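Local coordinates for mbGIPC protein (Monosiga brevicollis, PDB 6X1X) that probably serves as a signalling adaptor of the GIPC family, whose PDZ domain, the part described here, is expected to bind peptide segments of partner proteins, at residues 4-9 with 85-90; 9-14 with 38-43. All coordinates share one frame; numbering follows the deposited sequence.

Contact 1. Residues 4-9 with 85-90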
ATOM      1  N   GLY A   4      -3.897  10.972 -10.027  1.00 32.43           N
ATOM      2  CA  GLY A   4      -3.297   9.669 -10.248  1.00 25.96           C
ATOM      3  C   GLY A   4      -4.316   8.550 -10.345  1.00 22.91           C
ATOM      4  O   GLY A   4      -5.446   8.691  -9.881  1.00 25.87           O
ATOM      5  N   THR A   5      -3.910   7.434 -10.949  1.00 22.06           N
ATOM      6  CA  THR A   5      -4.806   6.299 -11.145  1.00 26.49           C
ATOM      7  C   THR A   5      -5.038   5.576  -9.824  1.00 19.48           C
ATOM      8  O   THR A   5      -4.086   5.116  -9.187  1.00 15.88           O
ATOM      9  CB  THR A   5      -4.206   5.335 -12.163  1.00 20.81           C
ATOM     10  OG1 THR A   5      -4.119   5.984 -13.437  1.00 28.30           O
ATOM     11  CG2 THR A   5      -5.066   4.085 -12.289  1.00 26.47           C
ATOM     12  N   GLU A   6      -6.306   5.446  -9.442  1.00 18.33           N
ATOM     13  CA  GLU A   6      -6.718   4.867  -8.172  1.00 18.82           C
ATOM     14  C   GLU A   6      -7.061   3.392  -8.361  1.00 17.30           C
ATOM     15  O   GLU A   6      -7.706   3.019  -9.346  1.00 24.44           O
ATOM     16  CB  GLU A   6      -7.938   5.633  -7.664  1.00 23.46           C
ATOM     17  CG  GLU A   6      -8.327   5.353  -6.244  1.00 27.92           C
ATOM     18  CD  GLU A   6      -9.301   6.381  -5.702  1.00 36.39           C
ATOM     19  OE1 GLU A   6      -8.971   7.588  -5.733  1.00 37.60           O
ATOM     20  OE2 GLU A   6     -10.396   5.983  -5.252  1.00 45.64           O
ATOM     21  N   LYS A   7      -6.624   2.557  -7.414  1.00 17.24           N
ATOM     22  CA  LYS A   7      -6.716   1.106  -7.523  1.00 18.41           C
ATOM     23  C   LYS A   7      -7.170   0.513  -6.198  1.00 15.27           C
ATOM     24  O   LYS A   7      -6.685   0.912  -5.136  1.00 14.81           O
ATOM     25  CB  LYS A   7      -5.349   0.488  -7.833  1.00 19.39           C
ATOM     26  CG  LYS A   7      -4.699   0.996  -9.096  1.00 26.96           C
ATOM     27  CD  LYS A   7      -3.364   0.327  -9.321  1.00 20.34           C
ATOM     28  CE  LYS A   7      -2.337   0.722  -8.270  1.00 16.60           C
ATOM     29  NZ  LYS A   7      -1.005   0.271  -8.723  1.00 12.73           N
ATOM     30  N   THR A   8      -8.065  -0.470  -6.271  1.00 18.16           N
ATOM     31  CA  THR A   8      -8.524  -1.198  -5.095  1.00 19.25           C
ATOM     32  C   THR A   8      -7.749  -2.503  -4.982  1.00 15.46           C
ATOM     33  O   THR A   8      -7.738  -3.314  -5.918  1.00 21.13           O
ATOM     34  CB  THR A   8     -10.020  -1.487  -5.180  1.00 19.60           C
ATOM     35  OG1 THR A   8     -10.741  -0.252  -5.143  1.00 26.91           O
ATOM     36  CG2 THR A   8     -10.453  -2.357  -4.004  1.00 20.22           C
ATOM     37  N   VAL A   9      -7.125  -2.711  -3.832  1.00 15.23           N
ATOM     38  CA  VAL A   9      -6.323  -3.891  -3.552  1.00 15.34           C
ATOM     39  C   VAL A   9      -7.042  -4.643  -2.437  1.00 16.08           C
ATOM     40  O   VAL A   9      -7.329  -4.063  -1.385  1.00 15.91           O
ATOM     41  CB  VAL A   9      -4.905  -3.481  -3.124  1.00 19.62           C
ATOM     42  CG1 VAL A   9      -4.097  -4.669  -2.745  1.00 29.45           C
ATOM     43  CG2 VAL A   9      -4.218  -2.717  -4.248  1.00 26.06           C
ATOM     44  N   ILE A  85      -6.713   1.191  -0.800  1.00  9.55           N
ATOM     45  CA  ILE A  85      -6.809   2.002  -2.003  1.00 10.23           C
ATOM     46  C   ILE A  85      -5.438   2.597  -2.248  1.00  7.81           C
ATOM     47  O   ILE A  85      -4.897   3.308  -1.389  1.00  8.13           O
ATOM     48  CB  ILE A  85      -7.870   3.101  -1.861  1.00 11.11           C
ATOM     49  CG1 ILE A  85      -9.223   2.492  -1.493  1.00 14.01           C
ATOM     50  CG2 ILE A  85      -7.969   3.895  -3.149  1.00 13.80           C
ATOM     51  CD1 ILE A  85      -9.768   1.538  -2.528  1.00 22.79           C
ATOM     52  N   CYS A  86      -4.865   2.279  -3.401  1.00  8.72           N
ATOM     53  CA  CYS A  86      -3.557   2.765  -3.797  1.00 10.52           C
ATOM     54  C   CYS A  86      -3.720   3.697  -4.988  1.00 10.12           C
ATOM     55  O   CYS A  86      -4.618   3.520  -5.817  1.00 15.19           O
ATOM     56  CB  CYS A  86      -2.634   1.600  -4.160  1.00 11.57           C
ATOM     57  SG  CYS A  86      -2.240   0.544  -2.742  1.00 14.19           S
ATOM     58  N   VAL A  87      -2.866   4.713  -5.052  1.00  9.03           N
ATOM     59  CA  VAL A  87      -2.899   5.695  -6.130  1.00  9.24           C
ATOM     60  C   VAL A  87      -1.536   5.709  -6.799  1.00  8.02           C
ATOM     61  O   VAL A  87      -0.511   5.885  -6.133  1.00  8.83           O
ATOM     62  CB  VAL A  87      -3.270   7.096  -5.617  1.00 10.23           C
ATOM     63  CG1 VAL A  87      -3.331   8.075  -6.773  1.00 12.02           C
ATOM     64  CG2 VAL A  87      -4.600   7.057  -4.882  1.00 17.59           C
ATOM     65  N   GLU A  88      -1.526   5.512  -8.098  1.00  8.17           N
ATOM     66  CA  GLU A  88      -0.274   5.500  -8.832  1.00 10.99           C
ATOM     67  C   GLU A  88       0.183   6.930  -9.098  1.00  8.79           C
ATOM     68  O   GLU A  88      -0.631   7.790  -9.445  1.00 11.70           O
ATOM     69  CB  GLU A  88      -0.461   4.800 -10.171  1.00 14.47           C
ATOM     70  CG  GLU A  88      -0.984   3.391 -10.070  1.00 22.12           C
ATOM     71  CD  GLU A  88      -0.829   2.629 -11.369  1.00 32.90           C
ATOM     72  OE1 GLU A  88      -0.101   3.120 -12.260  1.00 35.02           O
ATOM     73  OE2 GLU A  88      -1.429   1.540 -11.498  1.00 21.77           O
ATOM     74  N   PRO A  89       1.472   7.221  -8.957  1.00 12.02           N
ATOM     75  CA  PRO A  89       1.967   8.537  -9.368  1.00 11.84           C
ATOM     76  C   PRO A  89       1.987   8.644 -10.885  1.00  9.20           C
ATOM     77  O   PRO A  89       1.966   7.648 -11.611  1.00 11.61           O
ATOM     78  CB  PRO A  89       3.383   8.576  -8.786  1.00 18.73           C
ATOM     79  CG  PRO A  89       3.794   7.162  -8.754  1.00 24.30           C
ATOM     80  CD  PRO A  89       2.548   6.375  -8.416  1.00 19.84           C
ATOM     81  N   LYS A  90       2.008   9.881 -11.369  1.00  8.67           N
ATOM     82  CA  LYS A  90       2.042  10.141 -12.805  1.00  8.53           C
ATOM     83  C   LYS A  90       3.494  10.113 -13.250  1.00  6.66           C
ATOM     84  O   LYS A  90       4.261  11.037 -12.954  1.00  7.98           O
ATOM     85  CB  LYS A  90       1.395  11.484 -13.125  1.00 10.80           C
ATOM     86  CG  LYS A  90      -0.117  11.496 -12.939  1.00 14.12           C
ATOM     87  CD  LYS A  90      -0.690  12.889 -13.144  1.00 23.32           C
ATOM     88  CE  LYS A  90      -0.352  13.438 -14.520  1.00 30.88           C
ATOM     89  NZ  LYS A  90      -1.118  12.768 -15.606  1.00 38.16           N
TER
HETATM   90  O   HOH W   1      -1.435   7.706 -12.348  1.00 20.82           O
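K7 and C86 form the antiparallel hydrogen-bonded pair at the middle of a short ladder between strand 6-9 and strand 85-87, whose axes approach to 4.6 Å with 148° between their directions. K7 N donates a hydrogen bond to C86 O at 2.7 Å, and C86 N donates one to K7 O at 2.9 Å. E6 with V87 and T8 with I85 are the flanking non-hydrogen-bonded pairs, and the pairing runs on past them as E88 N bonds to T5 O at 2.8 Å. Water 1 accepts from T5 N and donates to E88 O, joining the two backbones one step beyond the E88–T5 bond.

K7 and C86 share one face of the sheet. The K7 chain bends at its third torsion (chi3 -67°), which carries NZ over the carboxylate of E88: it meets OE2 at 3.1 Å from above the carboxylate plane, a salt bridge made with the two side chains nearly at right angles. D51 is a second acidic partner of NZ, so a long, flexible lysine suits a place between two carboxylates, and its charge is probably stabilised there. C86, small and buried, sets SG 4.1 Å from V9 CG2.

On the other face I85 spreads its two branches along the neighbouring strand. CG2 lies against E6 CG at 3.4 Å, the methylene part of the exposed E6, while CD1 reaches T8 OG1 at 3.3 Å. Beta-branched T8, I85 and V87 favour the extended backbone needed here. The arrangement is characteristic of the PDZ fold: the first and last strands of the domain lie side by side, bringing the two ends of the domain together.

Contact 2. Residues 9-14 with 38-43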
ATOM      1  N   VAL A   9      -7.125  -2.711  -3.832  1.00 15.23           N
ATOM      2  CA  VAL A   9      -6.323  -3.891  -3.552  1.00 15.34           C
ATOM      3  C   VAL A   9      -7.042  -4.643  -2.437  1.00 16.08           C
ATOM      4  O   VAL A   9      -7.329  -4.063  -1.385  1.00 15.91           O
ATOM      5  CB  VAL A   9      -4.905  -3.481  -3.124  1.00 19.62           C
ATOM      6  CG1 VAL A   9      -4.097  -4.669  -2.745  1.00 29.45           C
ATOM      7  CG2 VAL A   9      -4.218  -2.717  -4.248  1.00 26.06           C
ATOM      8  N   LYS A  10      -7.374  -5.912  -2.667  1.00 15.62           N
ATOM      9  CA  LYS A  10      -8.022  -6.744  -1.657  1.00 12.27           C
ATOM     10  C   LYS A  10      -7.144  -7.957  -1.416  1.00  9.64           C
ATOM     11  O   LYS A  10      -6.905  -8.739  -2.340  1.00 12.35           O
ATOM     12  CB  LYS A  10      -9.422  -7.180  -2.086  1.00 14.20           C
ATOM     13  CG  LYS A  10     -10.188  -7.875  -0.981  1.00 15.49           C
ATOM     14  CD  LYS A  10     -11.694  -7.777  -1.188  1.00 28.58           C
ATOM     15  CE  LYS A  10     -12.297  -9.127  -1.533  1.00 19.82           C
ATOM     16  NZ  LYS A  10     -13.790  -9.122  -1.446  1.00 17.67           N
ATOM     17  N   VAL A  11      -6.698  -8.121  -0.167  1.00 10.31           N
ATOM     18  CA  VAL A  11      -5.547  -8.944   0.186  1.00 13.10           C
ATOM     19  C   VAL A  11      -5.907  -9.768   1.408  1.00 10.16           C
ATOM     20  O   VAL A  11      -6.570  -9.275   2.322  1.00  7.78           O
ATOM     21  CB  VAL A  11      -4.322  -8.058   0.513  1.00 11.07           C
ATOM     22  CG1 VAL A  11      -3.142  -8.894   0.928  1.00 18.69           C
ATOM     23  CG2 VAL A  11      -3.950  -7.229  -0.667  1.00 22.11           C
ATOM     24  N   ILE A  12      -5.441 -11.008   1.452  1.00 11.57           N
ATOM     25  CA  ILE A  12      -5.536 -11.822   2.658  1.00 10.11           C
ATOM     26  C   ILE A  12      -4.205 -11.747   3.391  1.00  7.67           C
ATOM     27  O   ILE A  12      -3.157 -12.094   2.836  1.00  7.51           O
ATOM     28  CB  ILE A  12      -5.907 -13.274   2.332  1.00 13.95           C
ATOM     29  CG1 ILE A  12      -7.319 -13.318   1.751  1.00 15.30           C
ATOM     30  CG2 ILE A  12      -5.815 -14.118   3.580  1.00 14.00           C
ATOM     31  CD1 ILE A  12      -7.840 -14.709   1.509  1.00 31.80           C
ATOM     32  N   LYS A  13      -4.243 -11.306   4.646  1.00  7.34           N
ATOM     33  CA  LYS A  13      -3.027 -11.216   5.450  1.00  6.05           C
ATOM     34  C   LYS A  13      -2.813 -12.580   6.091  1.00  6.39           C
ATOM     35  O   LYS A  13      -3.223 -12.826   7.226  1.00  7.84           O
ATOM     36  CB  LYS A  13      -3.159 -10.107   6.482  1.00  6.81           C
ATOM     37  CG  LYS A  13      -1.887  -9.881   7.273  1.00  6.38           C
ATOM     38  CD  LYS A  13      -2.031  -8.717   8.244  1.00  6.36           C
ATOM     39  CE  LYS A  13      -0.793  -8.588   9.107  1.00  5.96           C
ATOM     40  NZ  LYS A  13      -0.946  -7.548  10.159  1.00  5.51           N
ATOM     41  N   ASP A  14      -2.158 -13.484   5.358  1.00  6.08           N
ATOM     42  CA  ASP A  14      -2.076 -14.877   5.790  1.00  7.47           C
ATOM     43  C   ASP A  14      -0.958 -15.139   6.785  1.00  6.87           C
ATOM     44  O   ASP A  14      -0.885 -16.249   7.328  1.00 10.19           O
ATOM     45  CB  ASP A  14      -1.928 -15.820   4.589  1.00  9.94           C
ATOM     46  CG  ASP A  14      -0.607 -15.647   3.865  1.00 10.19           C
ATOM     47  OD1 ASP A  14       0.430 -16.073   4.407  1.00 12.11           O
ATOM     48  OD2 ASP A  14      -0.596 -15.113   2.739  1.00 11.85           O
ATOM     49  N   ASP A  38       8.884 -12.452  -3.253  0.51  6.79           N
ATOM     50  CA  ASP A  38       8.258 -13.630  -2.644  0.51  7.29           C
ATOM     51  C   ASP A  38       7.528 -13.266  -1.352  0.51  6.87           C
ATOM     52  O   ASP A  38       7.762 -13.844  -0.288  0.51  8.44           O
ATOM     53  CB  ASP A  38       9.269 -14.767  -2.430  0.51  8.84           C
ATOM     54  CG  ASP A  38       8.614 -16.069  -1.970  0.51 11.11           C
ATOM     55  OD1 ASP A  38       7.397 -16.246  -2.180  0.51 11.20           O
ATOM     56  OD2 ASP A  38       9.327 -16.925  -1.402  0.51 12.67           O
ATOM     57  N   SER A  39       6.644 -12.275  -1.446  1.00  6.85           N
ATOM     58  CA  SER A  39       5.863 -11.845  -0.298  1.00  6.52           C
ATOM     59  C   SER A  39       4.397 -11.775  -0.688  1.00  5.21           C
ATOM     60  O   SER A  39       4.036 -11.868  -1.866  1.00  5.94           O
ATOM     61  CB  SER A  39       6.321 -10.473   0.209  1.00  6.30           C
ATOM     62  OG  SER A  39       6.053  -9.449  -0.742  1.00  5.74           O
ATOM     63  N   ILE A  40       3.547 -11.579   0.316  1.00  5.12           N
ATOM     64  CA  ILE A  40       2.129 -11.385   0.038  1.00  5.72           C
ATOM     65  C   ILE A  40       1.941 -10.246  -0.960  1.00  5.25           C
ATOM     66  O   ILE A  40       1.193 -10.363  -1.937  1.00  6.40           O
ATOM     67  CB  ILE A  40       1.364 -11.134   1.346  1.00  5.20           C
ATOM     68  CG1 ILE A  40       1.368 -12.398   2.216  1.00  6.54           C
ATOM     69  CG2 ILE A  40      -0.051 -10.701   1.039  1.00  7.88           C
ATOM     70  CD1 ILE A  40       0.881 -12.160   3.631  1.00  6.88           C
ATOM     71  N   MET A  41       2.632  -9.128  -0.748  0.52  5.20           N
ATOM     72  CA  MET A  41       2.375  -7.981  -1.608  0.52  5.61           C
ATOM     73  C   MET A  41       3.082  -8.074  -2.954  0.52  5.18           C
ATOM     74  O   MET A  41       2.599  -7.492  -3.929  0.52  5.90           O
ATOM     75  CB  MET A  41       2.654  -6.671  -0.874  0.52  6.53           C
ATOM     76  CG  MET A  41       1.728  -6.441   0.330  0.52  6.10           C
ATOM     77  SD  MET A  41      -0.057  -6.355   0.005  0.52  8.32           S
ATOM     78  CE  MET A  41      -0.117  -4.984  -1.143  0.52 12.97           C
ATOM     79  N   SER A  42       4.195  -8.805  -3.058  1.00  4.95           N
ATOM     80  CA  SER A  42       4.757  -9.030  -4.390  1.00  5.94           C
ATOM     81  C   SER A  42       3.798  -9.831  -5.260  1.00  4.69           C
ATOM     82  O   SER A  42       3.823  -9.709  -6.493  1.00  6.37           O
ATOM     83  CB  SER A  42       6.117  -9.714  -4.327  1.00  6.01           C
ATOM     84  OG  SER A  42       5.994 -11.080  -3.978  1.00  6.46           O
ATOM     85  N   ARG A  43       2.932 -10.628  -4.641  1.00  5.07           N
ATOM     86  CA  ARG A  43       1.974 -11.452  -5.368  1.00  6.21           C
ATOM     87  C   ARG A  43       0.681 -10.725  -5.702  1.00  5.26           C
ATOM     88  O   ARG A  43      -0.162 -11.283  -6.425  1.00  6.48           O
ATOM     89  CB  ARG A  43       1.681 -12.746  -4.601  1.00  6.93           C
ATOM     90  CG  ARG A  43       2.835 -13.727  -4.664  1.00  9.48           C
ATOM     91  CD  ARG A  43       2.499 -15.049  -3.999  1.00  9.71           C
ATOM     92  NE  ARG A  43       2.558 -14.983  -2.544  1.00  9.88           N
ATOM     93  CZ  ARG A  43       3.674 -15.148  -1.844  1.00  8.62           C
ATOM     94  NH1 ARG A  43       4.818 -15.369  -2.463  1.00  9.02           N
ATOM     95  NH2 ARG A  43       3.640 -15.088  -0.522  1.00 10.59           N
TER
HETATM   96  O   HOH W   2       1.318 -15.909   1.082  1.00 15.54           O
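I40 reaches across to strand 9-12 and the turn after it with both branches of its side chain. CG2, set anti to the backbone N, packs obliquely on V11 CG1 at 3.6 Å and also faces the backbone at I12 O. The other branch, CG1 and CD1, runs past D14 in the opposite sense and lies along its carboxylate, CG1 being 3.4 Å from OD2.

In one of its two conformers M41 folds back through two bends (chi2 -60°, chi3 -59°), crossing V11 at about a right angle with SD 4.0 Å from V11 CG2 and bringing CE to 4.3 Å from V9 CG1. An unbranched, flexible methionine can follow the surface made by V9 and V11, whose branching at CB limits their own rotation.

The polar groups lie toward solvent. D14 OD2 receives a bond of 2.7 Å from water 2, which accepts in turn from R43 NH2. S39 O lies over one face of the R43 guanidinium group.

No direct hydrogen bond joins the segments, so the contact rests on apolar contact between valines, I40 and M41, with D14 and R43 bridged by a water, so that any attraction between their charges is probably weak and screened.

How the contacts relate
The two contacts lie 16 Å apart, centre to centre, and both draw on strand 6-12, which is an outermost strand of the four-stranded antiparallel sheet. Contact 1 uses its first half, hydrogen-bonded to strand 81-87; contact 2 uses its second half and the turn beyond, packed by side chains on the loop between strands 31-35 and 52-56. V9 belongs to both. Along the chain 38-43 follows 9-14 after 23 residues, whereas 85-90 comes back only after the rest of the domain, so contact 2 lies within the span that contact 1 closes. One strand thus brings the first and last strands of the domain together, and through V9 and V11 faces the interior.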